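Local atomic coordinates of putative sugar ABC transporter, substrate-binding protein (PDB entry 4WZZ), a protein that binds the sugar alpha-L-rhamnopyranose and probably serves as the substrate-capturing subunit of an ABC importer. Residues I163-M168 and K201-D206; A170-S175 and S207-L212; D180-S185 and P239-I244. One frame throughout, in Å; residues are numbered along the deposited sequence.

Contact 1 (I163-M168 and K201-D206)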
ATOM      1  N   ILE A 163       5.432  -2.219   9.281  1.00 11.75           N
ATOM      2  CA  ILE A 163       3.976  -2.331   9.146  1.00 12.35           C
ATOM      3  C   ILE A 163       3.512  -3.589   9.886  1.00 11.61           C
ATOM      4  O   ILE A 163       2.564  -3.551  10.633  1.00 10.51           O
ATOM      5  CB  ILE A 163       3.577  -2.410   7.682  1.00  9.89           C
ATOM      6  CG1 ILE A 163       3.823  -1.065   6.997  1.00 11.88           C
ATOM      7  CG2 ILE A 163       2.124  -2.863   7.532  1.00 12.41           C
ATOM      8  CD1 ILE A 163       2.889   0.040   7.474  1.00 19.25           C
ATOM      9  N   ALA A 164       4.200  -4.707   9.676  1.00 10.88           N
ATOM     10  CA  ALA A 164       3.811  -5.943  10.351  1.00 10.87           C
ATOM     11  C   ALA A 164       3.854  -5.832  11.874  1.00 11.18           C
ATOM     12  O   ALA A 164       2.970  -6.331  12.594  1.00 11.73           O
ATOM     13  CB  ALA A 164       4.688  -7.099   9.884  1.00 15.09           C
ATOM     14  N   GLN A 165       4.911  -5.207  12.370  1.00 11.25           N
ATOM     15  CA  GLN A 165       5.104  -5.067  13.794  1.00 12.27           C
ATOM     16  C   GLN A 165       4.049  -4.138  14.396  1.00 12.18           C
ATOM     17  O   GLN A 165       3.457  -4.434  15.441  1.00 13.65           O
ATOM     18  CB  GLN A 165       6.541  -4.597  14.036  1.00 16.83           C
ATOM     19  CG  GLN A 165       6.923  -4.448  15.456  1.00 23.00           C
ATOM     20  CD  GLN A 165       7.056  -5.775  16.149  1.00 32.72           C
ATOM     21  OE1 GLN A 165       7.862  -6.622  15.743  1.00 28.64           O
ATOM     22  NE2 GLN A 165       6.270  -5.972  17.208  1.00 34.44           N
ATOM     23  N   ALA A 166       3.761  -3.028  13.715  1.00 14.86           N
ATOM     24  CA  ALA A 166       2.735  -2.105  14.195  1.00 12.23           C
ATOM     25  C   ALA A 166       1.404  -2.830  14.292  1.00 11.02           C
ATOM     26  O   ALA A 166       0.668  -2.707  15.275  1.00 11.35           O
ATOM     27  CB  ALA A 166       2.602  -0.908  13.241  1.00 14.36           C
ATOM     28  N   LEU A 167       1.059  -3.580  13.253  1.00  9.38           N
ATOM     29  CA  LEU A 167      -0.205  -4.281  13.252  1.00  9.14           C
ATOM     30  C   LEU A 167      -0.291  -5.361  14.314  1.00 11.32           C
ATOM     31  O   LEU A 167      -1.307  -5.487  14.985  1.00  9.56           O
ATOM     32  CB  LEU A 167      -0.499  -4.835  11.850  1.00  9.03           C
ATOM     33  CG  LEU A 167      -0.768  -3.744  10.790  1.00 10.45           C
ATOM     34  CD1 LEU A 167      -0.967  -4.350   9.426  1.00 11.74           C
ATOM     35  CD2 LEU A 167      -1.957  -2.875  11.176  1.00 11.91           C
HETATM   36  N   MSE A 168       0.770  -6.144  14.491  1.00 10.59           N
HETATM   37  CA  MSE A 168       0.718  -7.202  15.508  1.00 10.75           C
HETATM   38  C   MSE A 168       0.565  -6.594  16.893  1.00 12.72           C
HETATM   39  O   MSE A 168      -0.200  -7.101  17.713  1.00 11.84           O
HETATM   40  CB  MSE A 168       1.932  -8.122  15.467  1.00 12.60           C
HETATM   41  CG  MSE A 168       1.927  -9.117  14.313  1.00 12.72           C
HETATM   42 SE   MSE A 168       0.234 -10.144  14.139  1.00 22.56          SE
HETATM   43  CE  MSE A 168       0.013 -10.697  16.003  1.00 13.47           C
ATOM     44  N   LYS A 201       3.029 -12.908  10.211  1.00 13.54           N
ATOM     45  CA  LYS A 201       3.135 -14.295  10.628  1.00 14.38           C
ATOM     46  C   LYS A 201       4.498 -14.564  11.234  1.00 15.11           C
ATOM     47  O   LYS A 201       4.617 -15.356  12.158  1.00 15.70           O
ATOM     48  CB  LYS A 201       2.801 -15.235   9.480  1.00 15.14           C
ATOM     49  CG  LYS A 201       1.282 -15.173   9.137  1.00 16.73           C
ATOM     50  CD  LYS A 201       0.878 -16.183   8.094  1.00 18.24           C
ATOM     51  CE  LYS A 201       1.662 -15.983   6.828  1.00 21.57           C
ATOM     52  NZ  LYS A 201       1.097 -16.790   5.719  1.00 25.55           N
ATOM     53  N   THR A 202       5.529 -13.900  10.723  1.00 15.16           N
ATOM     54  CA  THR A 202       6.847 -14.002  11.355  1.00 15.86           C
ATOM     55  C   THR A 202       6.868 -13.328  12.733  1.00 15.59           C
ATOM     56  O   THR A 202       7.343 -13.911  13.708  1.00 16.39           O
ATOM     57  CB  THR A 202       7.924 -13.423  10.413  1.00 16.05           C
ATOM     58  OG1 THR A 202       7.986 -14.230   9.226  1.00 19.30           O
ATOM     59  CG2 THR A 202       9.316 -13.394  11.061  1.00 16.80           C
ATOM     60  N   VAL A 203       6.371 -12.098  12.821  1.00 14.71           N
ATOM     61  CA  VAL A 203       6.364 -11.354  14.066  1.00 14.49           C
ATOM     62  C   VAL A 203       5.587 -12.114  15.143  1.00 14.69           C
ATOM     63  O   VAL A 203       6.003 -12.186  16.304  1.00 15.15           O
ATOM     64  CB  VAL A 203       5.737  -9.964  13.839  1.00 13.53           C
ATOM     65  CG1 VAL A 203       5.478  -9.239  15.162  1.00 13.32           C
ATOM     66  CG2 VAL A 203       6.616  -9.135  12.948  1.00 13.87           C
HETATM   67  N   MSE A 204       4.454 -12.693  14.750  1.00 15.84           N
HETATM   68  CA  MSE A 204       3.561 -13.280  15.737  1.00 14.57           C
HETATM   69  C   MSE A 204       4.091 -14.566  16.386  1.00 15.66           C
HETATM   70  O   MSE A 204       3.426 -15.114  17.265  1.00 15.94           O
HETATM   71  CB  MSE A 204       2.177 -13.540  15.119  1.00 14.08           C
HETATM   72  CG  MSE A 204       2.143 -14.805  14.313  1.00 14.66           C
HETATM   73 SE   MSE A 204       0.438 -14.985  13.328  1.00 24.27          SE
HETATM   74  CE  MSE A 204       0.610 -16.842  12.819  1.00 15.26           C
ATOM     75  N   GLN A 205       5.276 -15.039  15.969  1.00 16.34           N
ATOM     76  CA  GLN A 205       5.884 -16.214  16.580  1.00 17.47           C
ATOM     77  C   GLN A 205       6.447 -15.863  17.941  1.00 17.84           C
ATOM     78  O   GLN A 205       6.701 -16.753  18.763  1.00 18.77           O
ATOM     79  CB  GLN A 205       7.005 -16.782  15.714  1.00 18.16           C
ATOM     80  CG  GLN A 205       6.601 -17.132  14.295  1.00 17.96           C
ATOM     81  CD  GLN A 205       5.514 -18.176  14.256  1.00 18.18           C
ATOM     82  OE1 GLN A 205       5.628 -19.217  14.897  1.00 22.31           O
ATOM     83  NE2 GLN A 205       4.428 -17.884  13.541  1.00 20.07           N
ATOM     84  N   ASP A 206       6.661 -14.571  18.174  1.00 15.63           N
ATOM     85  CA  ASP A 206       7.229 -14.119  19.447  1.00 16.80           C
ATOM     86  C   ASP A 206       6.318 -14.534  20.607  1.00 15.65           C
ATOM     87  O   ASP A 206       5.077 -14.441  20.508  1.00 16.37           O
ATOM     88  CB  ASP A 206       7.393 -12.610  19.443  1.00 15.79           C
ATOM     89  CG  ASP A 206       8.222 -12.116  20.593  1.00 24.98           C
ATOM     90  OD1 ASP A 206       7.693 -12.019  21.719  1.00 21.73           O
ATOM     91  OD2 ASP A 206       9.411 -11.822  20.370  1.00 25.68           O
TER

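Contact 2 (A170-S175 and S207-L212)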
ATOM      1  N   ALA A 170      -0.787  -3.750  17.575  1.00 11.00           N
ATOM      2  CA  ALA A 170      -2.150  -3.264  17.642  1.00 11.25           C
ATOM      3  C   ALA A 170      -3.120  -4.366  17.988  1.00 13.23           C
ATOM      4  O   ALA A 170      -3.976  -4.214  18.865  1.00 12.53           O
ATOM      5  CB  ALA A 170      -2.563  -2.600  16.326  1.00 13.53           C
ATOM      6  N   ILE A 171      -2.996  -5.506  17.321  1.00 11.70           N
ATOM      7  CA  ILE A 171      -3.890  -6.626  17.619  1.00 10.49           C
ATOM      8  C   ILE A 171      -3.741  -7.068  19.074  1.00 11.13           C
ATOM      9  O   ILE A 171      -4.727  -7.296  19.766  1.00 13.47           O
ATOM     10  CB  ILE A 171      -3.646  -7.800  16.656  1.00 12.53           C
ATOM     11  CG1 ILE A 171      -4.052  -7.417  15.215  1.00 12.64           C
ATOM     12  CG2 ILE A 171      -4.418  -9.015  17.102  1.00 12.32           C
ATOM     13  CD1 ILE A 171      -3.213  -8.125  14.159  1.00 13.56           C
ATOM     14  N   LEU A 172      -2.502  -7.158  19.540  1.00 13.25           N
ATOM     15  CA  LEU A 172      -2.239  -7.611  20.892  1.00 14.28           C
ATOM     16  C   LEU A 172      -2.896  -6.662  21.907  1.00 17.12           C
ATOM     17  O   LEU A 172      -3.452  -7.090  22.906  1.00 15.99           O
ATOM     18  CB  LEU A 172      -0.730  -7.702  21.135  1.00 14.97           C
ATOM     19  CG  LEU A 172      -0.340  -8.207  22.529  1.00 14.18           C
ATOM     20  CD1 LEU A 172      -0.778  -9.653  22.721  1.00 16.48           C
ATOM     21  CD2 LEU A 172       1.147  -8.065  22.747  1.00 16.80           C
ATOM     22  N   ASP A 173      -2.785  -5.367  21.642  1.00 14.98           N
ATOM     23  CA  ASP A 173      -3.344  -4.342  22.515  1.00 17.58           C
ATOM     24  C   ASP A 173      -4.861  -4.374  22.490  1.00 16.81           C
ATOM     25  O   ASP A 173      -5.523  -4.514  23.520  1.00 17.26           O
ATOM     26  CB  ASP A 173      -2.841  -2.972  22.049  1.00 17.24           C
ATOM     27  CG  ASP A 173      -3.424  -1.826  22.857  1.00 24.67           C
ATOM     28  OD1 ASP A 173      -3.665  -1.997  24.078  1.00 25.08           O
ATOM     29  OD2 ASP A 173      -3.619  -0.746  22.275  1.00 20.97           O
ATOM     30  N   ILE A 174      -5.418  -4.256  21.288  1.00 14.85           N
ATOM     31  CA  ILE A 174      -6.848  -4.100  21.114  1.00 13.67           C
ATOM     32  C   ILE A 174      -7.639  -5.353  21.541  1.00 19.00           C
ATOM     33  O   ILE A 174      -8.774  -5.247  22.008  1.00 21.68           O
ATOM     34  CB  ILE A 174      -7.145  -3.701  19.648  1.00 13.66           C
ATOM     35  CG1 ILE A 174      -6.538  -2.322  19.361  1.00 15.64           C
ATOM     36  CG2 ILE A 174      -8.611  -3.730  19.373  1.00 18.82           C
ATOM     37  CD1 ILE A 174      -6.373  -2.045  17.854  1.00 19.37           C
ATOM     38  N   SER A 175      -7.037  -6.531  21.401  1.00 16.14           N
ATOM     39  CA  SER A 175      -7.680  -7.778  21.787  1.00 13.57           C
ATOM     40  C   SER A 175      -7.710  -7.938  23.292  1.00 15.86           C
ATOM     41  O   SER A 175      -8.403  -8.810  23.788  1.00 21.11           O
ATOM     42  CB  SER A 175      -6.930  -8.981  21.206  1.00 14.86           C
ATOM     43  OG  SER A 175      -5.613  -9.037  21.754  1.00 15.98           O
ATOM     44  N   SER A 207       6.919 -14.964  21.715  1.00 17.30           N
ATOM     45  CA  SER A 207       6.113 -15.469  22.826  1.00 18.08           C
ATOM     46  C   SER A 207       5.095 -14.440  23.349  1.00 20.67           C
ATOM     47  O   SER A 207       4.060 -14.810  23.929  1.00 19.79           O
ATOM     48  CB  SER A 207       7.018 -15.984  23.950  1.00 25.76           C
ATOM     49  OG  SER A 207       7.792 -14.928  24.446  1.00 34.52           O
ATOM     50  N   LYS A 208       5.336 -13.152  23.117  1.00 17.78           N
ATOM     51  CA  LYS A 208       4.379 -12.145  23.598  1.00 18.02           C
ATOM     52  C   LYS A 208       3.002 -12.271  22.945  1.00 19.45           C
ATOM     53  O   LYS A 208       1.997 -11.812  23.514  1.00 17.79           O
ATOM     54  CB  LYS A 208       4.911 -10.732  23.397  1.00 21.17           C
ATOM     55  CG  LYS A 208       4.969 -10.311  21.964  1.00 20.30           C
ATOM     56  CD  LYS A 208       5.785  -9.033  21.778  1.00 28.25           C
ATOM     57  CE  LYS A 208       5.022  -7.810  22.235  1.00 29.88           C
ATOM     58  NZ  LYS A 208       5.680  -6.566  21.737  1.00 33.48           N
ATOM     59  N   TYR A 209       2.955 -12.908  21.775  1.00 16.29           N
ATOM     60  CA  TYR A 209       1.705 -13.057  21.020  1.00 13.96           C
ATOM     61  C   TYR A 209       1.092 -14.447  21.169  1.00 13.76           C
ATOM     62  O   TYR A 209       0.210 -14.804  20.426  1.00 17.61           O
ATOM     63  CB  TYR A 209       1.941 -12.792  19.536  1.00 12.55           C
ATOM     64  CG  TYR A 209       2.613 -11.460  19.228  1.00 12.01           C
ATOM     65  CD1 TYR A 209       1.927 -10.258  19.388  1.00 14.79           C
ATOM     66  CD2 TYR A 209       3.931 -11.409  18.806  1.00 11.98           C
ATOM     67  CE1 TYR A 209       2.533  -9.037  19.112  1.00 14.55           C
ATOM     68  CE2 TYR A 209       4.546 -10.185  18.514  1.00 13.03           C
ATOM     69  CZ  TYR A 209       3.838  -9.011  18.680  1.00 19.52           C
ATOM     70  OH  TYR A 209       4.433  -7.810  18.414  1.00 21.77           O
ATOM     71  N   SER A 210       1.556 -15.229  22.131  1.00 17.31           N
ATOM     72  CA  SER A 210       1.253 -16.656  22.146  1.00 19.53           C
ATOM     73  C   SER A 210      -0.216 -16.977  22.440  1.00 20.98           C
ATOM     74  O   SER A 210      -0.686 -18.063  22.106  1.00 22.27           O
ATOM     75  CB  SER A 210       2.147 -17.381  23.146  1.00 24.50           C
ATOM     76  OG  SER A 210       1.854 -16.973  24.462  1.00 23.43           O
ATOM     77  N   LYS A 211      -0.929 -16.040  23.057  1.00 18.86           N
ATOM     78  CA  LYS A 211      -2.358 -16.224  23.362  1.00 17.83           C
ATOM     79  C   LYS A 211      -3.296 -15.710  22.289  1.00 18.57           C
ATOM     80  O   LYS A 211      -4.515 -15.798  22.444  1.00 16.80           O
ATOM     81  CB  LYS A 211      -2.716 -15.546  24.678  1.00 19.72           C
ATOM     82  CG  LYS A 211      -2.003 -16.131  25.884  1.00 22.94           C
ATOM     83  CD  LYS A 211      -1.895 -15.093  26.983  1.00 34.04           C
ATOM     84  CE  LYS A 211      -2.825 -15.372  28.131  1.00 43.73           C
ATOM     85  NZ  LYS A 211      -2.149 -16.136  29.219  1.00 47.85           N
ATOM     86  N   LEU A 212      -2.737 -15.156  21.209  1.00 15.92           N
ATOM     87  CA  LEU A 212      -3.516 -14.766  20.039  1.00 15.83           C
ATOM     88  C   LEU A 212      -3.612 -15.950  19.097  1.00 18.24           C
ATOM     89  O   LEU A 212      -2.702 -16.772  19.037  1.00 18.06           O
ATOM     90  CB  LEU A 212      -2.830 -13.599  19.324  1.00 13.16           C
ATOM     91  CG  LEU A 212      -2.710 -12.287  20.098  1.00 18.35           C
ATOM     92  CD1 LEU A 212      -1.929 -11.250  19.296  1.00 16.32           C
ATOM     93  CD2 LEU A 212      -4.094 -11.755  20.426  1.00 19.44           C
TER

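Contact 3 (D180-S185 and P239-I244)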
ATOM      1  N   ASP A 180      -9.015 -14.724  19.258  1.00 14.72           N
ATOM      2  CA  ASP A 180      -8.977 -15.014  17.840  1.00 14.67           C
ATOM      3  C   ASP A 180      -8.978 -13.733  17.036  1.00 12.41           C
ATOM      4  O   ASP A 180      -9.602 -12.731  17.418  1.00 12.50           O
ATOM      5  CB  ASP A 180     -10.192 -15.831  17.438  1.00 13.81           C
ATOM      6  CG  ASP A 180     -10.212 -17.221  18.036  1.00 24.42           C
ATOM      7  OD1 ASP A 180      -9.153 -17.794  18.369  1.00 22.24           O
ATOM      8  OD2 ASP A 180     -11.325 -17.748  18.158  1.00 29.04           O
ATOM      9  N   TRP A 181      -8.259 -13.742  15.917  1.00 12.16           N
ATOM     10  CA  TRP A 181      -8.280 -12.615  15.017  1.00 11.48           C
ATOM     11  C   TRP A 181      -8.165 -13.135  13.591  1.00 11.34           C
ATOM     12  O   TRP A 181      -7.848 -14.305  13.357  1.00 12.03           O
ATOM     13  CB  TRP A 181      -7.185 -11.603  15.357  1.00 10.94           C
ATOM     14  CG  TRP A 181      -5.774 -12.105  15.196  1.00 11.34           C
ATOM     15  CD1 TRP A 181      -5.101 -12.956  16.021  1.00 13.47           C
ATOM     16  CD2 TRP A 181      -4.879 -11.776  14.137  1.00 11.28           C
ATOM     17  NE1 TRP A 181      -3.828 -13.162  15.541  1.00 12.56           N
ATOM     18  CE2 TRP A 181      -3.664 -12.435  14.395  1.00 11.72           C
ATOM     19  CE3 TRP A 181      -4.978 -10.957  13.011  1.00 12.50           C
ATOM     20  CZ2 TRP A 181      -2.566 -12.335  13.538  1.00 11.76           C
ATOM     21  CZ3 TRP A 181      -3.886 -10.830  12.190  1.00 10.53           C
ATOM     22  CH2 TRP A 181      -2.694 -11.527  12.452  1.00 11.17           C
ATOM     23  N   ALA A 182      -8.502 -12.277  12.640  1.00 10.70           N
ATOM     24  CA  ALA A 182      -8.479 -12.644  11.236  1.00 10.75           C
ATOM     25  C   ALA A 182      -7.921 -11.505  10.395  1.00 10.52           C
ATOM     26  O   ALA A 182      -7.968 -10.348  10.790  1.00  9.56           O
ATOM     27  CB  ALA A 182      -9.886 -13.005  10.749  1.00 12.38           C
ATOM     28  N   VAL A 183      -7.374 -11.861   9.235  1.00 10.34           N
ATOM     29  CA  VAL A 183      -6.949 -10.870   8.260  1.00  9.89           C
ATOM     30  C   VAL A 183      -7.969 -10.769   7.138  1.00 10.49           C
ATOM     31  O   VAL A 183      -8.384 -11.781   6.563  1.00 10.57           O
ATOM     32  CB  VAL A 183      -5.620 -11.253   7.618  1.00 10.31           C
ATOM     33  CG1 VAL A 183      -5.290 -10.302   6.474  1.00 10.73           C
ATOM     34  CG2 VAL A 183      -4.512 -11.299   8.700  1.00 11.42           C
ATOM     35  N   LEU A 184      -8.366  -9.541   6.834  1.00  9.15           N
ATOM     36  CA  LEU A 184      -9.136  -9.251   5.632  1.00  9.06           C
ATOM     37  C   LEU A 184      -8.174  -8.522   4.716  1.00  9.15           C
ATOM     38  O   LEU A 184      -7.840  -7.349   4.938  1.00  8.47           O
ATOM     39  CB  LEU A 184     -10.337  -8.349   5.939  1.00 10.22           C
ATOM     40  CG  LEU A 184     -11.109  -7.849   4.722  1.00 10.33           C
ATOM     41  CD1 LEU A 184     -11.717  -9.017   3.972  1.00 12.44           C
ATOM     42  CD2 LEU A 184     -12.209  -6.851   5.143  1.00 11.61           C
ATOM     43  N   SER A 185      -7.696  -9.256   3.715  1.00  9.50           N
ATOM     44  CA  SER A 185      -6.710  -8.721   2.781  1.00  9.59           C
ATOM     45  C   SER A 185      -7.386  -8.148   1.533  1.00 10.31           C
ATOM     46  O   SER A 185      -8.627  -8.046   1.447  1.00  9.87           O
ATOM     47  CB  SER A 185      -5.737  -9.829   2.387  1.00 10.35           C
ATOM     48  OG  SER A 185      -4.603  -9.293   1.747  1.00 10.80           O
ATOM     49  N   PRO A 239     -17.757 -16.119  15.260  1.00 18.02           N
ATOM     50  CA  PRO A 239     -18.478 -15.033  15.928  1.00 13.88           C
ATOM     51  C   PRO A 239     -17.723 -14.524  17.154  1.00 16.00           C
ATOM     52  O   PRO A 239     -17.980 -13.381  17.548  1.00 19.56           O
ATOM     53  CB  PRO A 239     -19.786 -15.686  16.369  1.00 18.36           C
ATOM     54  CG  PRO A 239     -19.900 -16.928  15.599  1.00 19.72           C
ATOM     55  CD  PRO A 239     -18.552 -17.348  15.153  1.00 21.46           C
ATOM     56  N   ASN A 240     -16.835 -15.342  17.738  1.00 19.03           N
ATOM     57  CA  ASN A 240     -16.115 -14.915  18.944  1.00 19.57           C
ATOM     58  C   ASN A 240     -14.834 -14.198  18.622  1.00 15.82           C
ATOM     59  O   ASN A 240     -14.018 -13.970  19.518  1.00 17.80           O
ATOM     60  CB  ASN A 240     -15.770 -16.087  19.858  1.00 19.92           C
ATOM     61  CG  ASN A 240     -15.496 -15.639  21.298  1.00 25.22           C
ATOM     62  OD1 ASN A 240     -16.040 -14.634  21.777  1.00 32.28           O
ATOM     63  ND2 ASN A 240     -14.657 -16.384  21.989  1.00 31.63           N
ATOM     64  N   ILE A 241     -14.652 -13.855  17.352  1.00 13.79           N
ATOM     65  CA  ILE A 241     -13.464 -13.119  16.939  1.00 12.75           C
ATOM     66  C   ILE A 241     -13.330 -11.805  17.711  1.00 13.76           C
ATOM     67  O   ILE A 241     -14.326 -11.114  17.985  1.00 15.47           O
ATOM     68  CB  ILE A 241     -13.498 -12.870  15.410  1.00 13.39           C
ATOM     69  CG1 ILE A 241     -12.175 -12.289  14.941  1.00 16.36           C
ATOM     70  CG2 ILE A 241     -14.627 -11.936  15.017  1.00 15.06           C
ATOM     71  CD1 ILE A 241     -12.076 -12.246  13.443  1.00 18.34           C
ATOM     72  N   LYS A 242     -12.107 -11.462  18.090  1.00 10.45           N
ATOM     73  CA  LYS A 242     -11.875 -10.252  18.860  1.00 12.30           C
ATOM     74  C   LYS A 242     -11.437  -9.079  17.991  1.00 12.11           C
ATOM     75  O   LYS A 242     -11.768  -7.936  18.293  1.00 12.84           O
ATOM     76  CB  LYS A 242     -10.818 -10.517  19.932  1.00 16.46           C
ATOM     77  CG  LYS A 242     -11.266 -11.524  20.977  1.00 19.05           C
ATOM     78  CD  LYS A 242     -12.466 -11.010  21.743  1.00 29.13           C
ATOM     79  CE  LYS A 242     -13.260 -12.156  22.401  1.00 35.51           C
ATOM     80  NZ  LYS A 242     -14.413 -11.666  23.225  1.00 35.25           N
ATOM     81  N   VAL A 243     -10.648  -9.353  16.949  1.00  9.23           N
ATOM     82  CA  VAL A 243     -10.083  -8.310  16.111  1.00  8.67           C
ATOM     83  C   VAL A 243     -10.049  -8.768  14.659  1.00  9.65           C
ATOM     84  O   VAL A 243      -9.643  -9.907  14.358  1.00 10.08           O
ATOM     85  CB  VAL A 243      -8.636  -7.954  16.523  1.00 12.39           C
ATOM     86  CG1 VAL A 243      -8.121  -6.790  15.695  1.00 13.95           C
ATOM     87  CG2 VAL A 243      -8.551  -7.640  18.006  1.00 13.89           C
ATOM     88  N   ILE A 244     -10.459  -7.865  13.773  1.00  9.76           N
ATOM     89  CA  ILE A 244     -10.220  -7.990  12.339  1.00  8.02           C
ATOM     90  C   ILE A 244      -9.094  -7.019  11.980  1.00  7.52           C
ATOM     91  O   ILE A 244      -9.138  -5.849  12.331  1.00  8.98           O
ATOM     92  CB  ILE A 244     -11.479  -7.699  11.507  1.00  9.05           C
ATOM     93  CG1 ILE A 244     -12.561  -8.761  11.784  1.00 11.09           C
ATOM     94  CG2 ILE A 244     -11.161  -7.687  10.018  1.00 10.01           C
ATOM     95  CD1 ILE A 244     -13.934  -8.394  11.198  1.00  8.94           C
TER
HETATM   96  O   HOH W   1     -11.534 -14.951  20.558  1.00 18.21           O

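Contact 1 (I163-M168 and K201-D206)
V203, at the end of helix 191-203, points both its methyl groups at helix 160-174, where A164, Q165 and M168 receive them. With CG1 anti to the backbone N (chi1 170°), the two branches divide the work: CG2 lies over A164, 4.2 Å from its CB, while CG1 sits between Q165 and M168. The Q165 side chain crosses V203 at about a right angle and brings its amide end round to the methyls, with OE1 3.6 Å from V203 CG1. Its NE2 is turned to D169 by a hydrogen bond, which helps fix the amide. M168, a selenomethionine, slides past V203 in the opposite direction and sets CG 3.7 Å from V203 CG1. Bends at chi2 and chi3 curl its chain so that CE reaches M204 CB at 3.7 Å; M204, also a selenomethionine, then carries its own selenium away from the helix. No hydrogen bond spans the two segments; van der Waals packing, mostly apolar, joins them. M200, one turn before V203, extends the packing against A164, L167 and M168, and W181 of strand 179-185 lies against both selenomethionines, so that the two helices meet over the sheet.

Contact 2 (A170-S175 and S207-L212)
K208 meets L172 with both backbone and side chain: its carbonyl O lies 3.6 Å from L172 CD1, and its CE is 3.9 Å from L172 CD2. The same lysine folds back over the next residue, its CG standing 3.4 Å above the centre of the Y209 ring, and its NZ forms a salt bridge with D169. Y209 follows, and L172 CD2 approaches its ring obliquely, 4.0 Å from Y209 CE1. Beyond it, the type I turn from Y209 to L212 is closed by the bond from L212 N to Y209 O and brings the chain back to the helix. L212 then spreads its two methyls along helix 160-174. CD1 approaches I171 and L172, 4.0 Å from L172 CD1, the two leucines crossing at about a right angle. CD2 packs against S175, 3.4 Å from its OG. That hydroxyl is turned back toward the preceding turn by chi1 of 64° and donates to I171 O at 2.8 Å; the same carbonyl also accepts from S175 N, which arrives from the opposite face of its plane. A further hydrogen bond joins S175 OG to G177 N. Cohesion between the two segments thus rests mainly on apolar packing, with no hydrogen bond across, while D169, just ahead of residues 170-175, adds polar ties through K208 and the Y209 hydroxyl.

Contact 3 (D180-S185 and P239-I244)
Two neighbouring parallel strands of the four-stranded sheet in one lobe of this periplasmic-binding-protein fold, 179-185 and 243-246, come together here. D180 O accepts from K242 N at 2.9 Å, the N-H pointing to it at 165°. Two residues on, A182 N donates to V243 O at 3.1 Å, and A182 also bonds to the backbone of C245, which sets I244 opposite A182 in parallel register; W181 pairs with V243. Side chains pack on both faces. On one, W181 CB lies 4.1 Å from V243 CB, and the indole extends away from strand 243-246 toward helix 160-174. A182 and I244 point to the other face, where L184 CB packs 4.2 Å from I244 CG2. I241 joins this second group. Its CG1 is anti to the backbone N (chi1 -172°) and the chain runs on extended, which carries CD1 across to A182 CB, 3.6 Å away; I234 of helix 224-237 borders both. A water links the backbones of D180 and N240, accepting from D180 N at 2.8 Å and donating to N240 O at 2.9 Å.

Overall arrangement
All three contacts lie in the same lobe: contact 3 pairs two strands of its parallel sheet, and contacts 1 and 2 belong to the layer on the face bearing W181. Contacts 1 and 2 are successive stations on helix 160-174, with centres about 9 Å apart. Y209 ties them together: its CE2 lies 3.3 Å from V203 O. W181 of contact 3 packs against the helix, its CZ2 3.6 Å from M168 SE and its CZ3 3.4 Å from I171 CD1. None of the three forms the sugar pocket. The side chain of A164 is about 13 Å from the bound rhamnose and that of L184 about 11 Å, whereas pocket residues N192, Q193 and W196 belong to helix 191-203, whose end takes part in contact 1.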